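Side-chain contact in uncharacterized protein (Peptoclostridium difficile 630, PDB 4YCS), which is of unknown function but is probably a lipoprotein related to the PnrA-like substrate-binding proteins of ABC transporters: residues L29-N34 / G117-L122. Residues are numbered along the deposited sequence; the frame is centred on the assembly and turned at random.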
loop_
_atom_site.group_PDB
_atom_site.type_symbol
_atom_site.label_atom_id
_atom_site.label_comp_id
_atom_site.label_asym_id
_atom_site.label_seq_id
_atom_site.Cartn_x
_atom_site.Cartn_y
_atom_site.Cartn_z
ATOM N N LEU A 29 -8.181 2.632 4.260
ATOM C CA LEU A 29 -8.153 2.158 5.623
ATOM C C LEU A 29 -9.288 1.225 5.975
ATOM O O LEU A 29 -9.100 0.301 6.764
ATOM C CB LEU A 29 -8.111 3.325 6.586
ATOM C CG LEU A 29 -6.768 4.056 6.608
ATOM C CD1 LEU A 29 -6.940 5.490 7.128
ATOM C CD2 LEU A 29 -5.740 3.264 7.431
ATOM N N LEU A 30 -10.477 1.473 5.425
ATOM C CA LEU A 30 -11.624 0.628 5.679
ATOM C C LEU A 30 -11.402 -0.726 5.036
ATOM O O LEU A 30 -11.710 -1.776 5.632
ATOM C CB LEU A 30 -12.877 1.246 5.070
ATOM C CG LEU A 30 -14.172 0.410 5.108
ATOM C CD1 LEU A 30 -14.633 0.131 6.550
ATOM C CD2 LEU A 30 -15.307 1.063 4.286
ATOM N N ALA A 31 -10.888 -0.706 3.806
ATOM C CA ALA A 31 -10.578 -1.936 3.080
ATOM C C ALA A 31 -9.613 -2.851 3.871
ATOM O O ALA A 31 -9.783 -4.079 3.905
ATOM C CB ALA A 31 -9.992 -1.586 1.745
ATOM N N LEU A 32 -8.623 -2.216 4.502
ATOM C CA LEU A 32 -7.587 -2.919 5.259
ATOM C C LEU A 32 -8.201 -3.508 6.520
ATOM O O LEU A 32 -8.069 -4.711 6.787
ATOM C CB LEU A 32 -6.434 -1.983 5.598
ATOM C CG LEU A 32 -5.216 -2.593 6.330
ATOM C CD1 LEU A 32 -4.611 -3.714 5.516
ATOM C CD2 LEU A 32 -4.147 -1.542 6.614
ATOM N N ASN A 33 -8.941 -2.690 7.231
ATOM C CA ASN A 33 -9.717 -3.169 8.362
ATOM C C ASN A 33 -10.686 -4.319 8.050
ATOM O O ASN A 33 -10.809 -5.256 8.838
ATOM C CB ASN A 33 -10.433 -2.026 9.036
ATOM C CG ASN A 33 -10.552 -2.245 10.526
ATOM O OD1 ASN A 33 -11.595 -2.670 11.006
ATOM N ND2 ASN A 33 -9.453 -2.010 11.262
ATOM N N ASN A 34 -11.340 -4.265 6.892
ATOM C CA ASN A 34 -12.252 -5.324 6.450
ATOM C C ASN A 34 -11.510 -6.625 6.128
ATOM O O ASN A 34 -11.965 -7.725 6.449
ATOM C CB ASN A 34 -13.033 -4.882 5.190
ATOM C CG ASN A 34 -14.170 -3.888 5.488
ATOM O OD1 ASN A 34 -14.763 -3.898 6.546
ATOM N ND2 ASN A 34 -14.487 -3.042 4.507
ATOM N N GLY A 117 -14.610 -3.065 -2.566
ATOM C CA GLY A 117 -14.387 -4.399 -1.971
ATOM C C GLY A 117 -13.241 -5.151 -2.650
ATOM O O GLY A 117 -12.725 -6.127 -2.136
ATOM N N TYR A 118 -12.825 -4.677 -3.807
ATOM C CA TYR A 118 -11.733 -5.273 -4.555
ATOM C C TYR A 118 -10.448 -5.241 -3.801
ATOM O O TYR A 118 -9.710 -6.173 -3.865
ATOM C CB TYR A 118 -11.515 -4.523 -5.882
ATOM C CG TYR A 118 -10.462 -5.115 -6.792
ATOM C CD1 TYR A 118 -9.138 -4.804 -6.645
ATOM C CD2 TYR A 118 -10.816 -5.986 -7.803
ATOM C CE1 TYR A 118 -8.188 -5.348 -7.475
ATOM C CE2 TYR A 118 -9.873 -6.514 -8.641
ATOM C CZ TYR A 118 -8.561 -6.178 -8.478
ATOM O OH TYR A 118 -7.609 -6.741 -9.299
ATOM N N LEU A 119 -10.168 -4.150 -3.105
ATOM C CA LEU A 119 -8.916 -4.074 -2.380
ATOM C C LEU A 119 -8.854 -5.111 -1.274
ATOM O O LEU A 119 -7.843 -5.784 -1.112
ATOM C CB LEU A 119 -8.663 -2.678 -1.829
ATOM C CG LEU A 119 -7.301 -2.505 -1.132
ATOM C CD1 LEU A 119 -6.143 -2.987 -1.997
ATOM C CD2 LEU A 119 -7.069 -1.036 -0.745
ATOM N N ALA A 120 -9.933 -5.262 -0.521
ATOM C CA ALA A 120 -9.938 -6.250 0.603
ATOM C C ALA A 120 -9.745 -7.657 0.082
ATOM O O ALA A 120 -9.106 -8.505 0.713
ATOM C CB ALA A 120 -11.253 -6.163 1.353
ATOM N N GLY A 121 -10.335 -7.884 -1.092
ATOM C CA GLY A 121 -10.263 -9.155 -1.752
ATOM C C GLY A 121 -8.846 -9.425 -2.197
ATOM O O GLY A 121 -8.318 -10.524 -2.030
ATOM N N LEU A 122 -8.239 -8.394 -2.765
ATOM C CA LEU A 122 -6.861 -8.531 -3.264
ATOM C C LEU A 122 -5.920 -8.880 -2.123
ATOM O O LEU A 122 -5.047 -9.707 -2.273
ATOM C CB LEU A 122 -6.420 -7.247 -3.924
ATOM C CG LEU A 122 -5.033 -7.369 -4.495
ATOM C CD1 LEU A 122 -5.079 -7.712 -5.969
ATOM C CD2 LEU A 122 -4.281 -6.097 -4.236
#
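Asn34, whose CB lies 4.4 Å from Ala120 CB across the contact, gives its backbone N to Leu30 O at 2.8 Å, an ordinary turn of helix 22-38. The setting is a Rossmann-like alpha/beta fold with a parallel sheet of strand order 2-1-3-4-5, as in one lobe of a periplasmic binding protein. The pair is a worked example of how small residues let two helices that pack on such a sheet come close. The axes of the short helical segments 29-34 and 118-122 approach to 8.3 Å and cross at -42°. The nearest CA atoms across the contact, those of Ala31 and Ala120, are 5.0 Å apart, each alanine presenting little more than a methyl group.

The two methyls are staggered rather than set head-on. Ala120 CB comes up against the carbonyl oxygen of Ala31, an apolar group resting on the backbone of the other helix, with Asn34 CB bordering the same spot one turn further on. Ala31 CB, for its part, lies against the flank of Leu119, close to its CB, CG and CD2 together. With CG of Leu119 anti to the backbone N (chi1 -176°), and chi2 then setting the methyls, CD2 reaches Ala31 CB at 3.9 Å.

Around this patch each helix has its own hold on the sheet: Leu32 packs on Val10 and Met12 of strand 8-15 and on Thr43 of strand 41-48, and Leu119 on Ile109 of strand 106-109. The contact thus joins a helix packed over the neighbouring strands 8-15 and 41-48 to one packed on 106-109, at the other margin of the chain's sheet. Between the two segments the closest approach is that of Ala120 CB to Ala31 O, 3.6 Å.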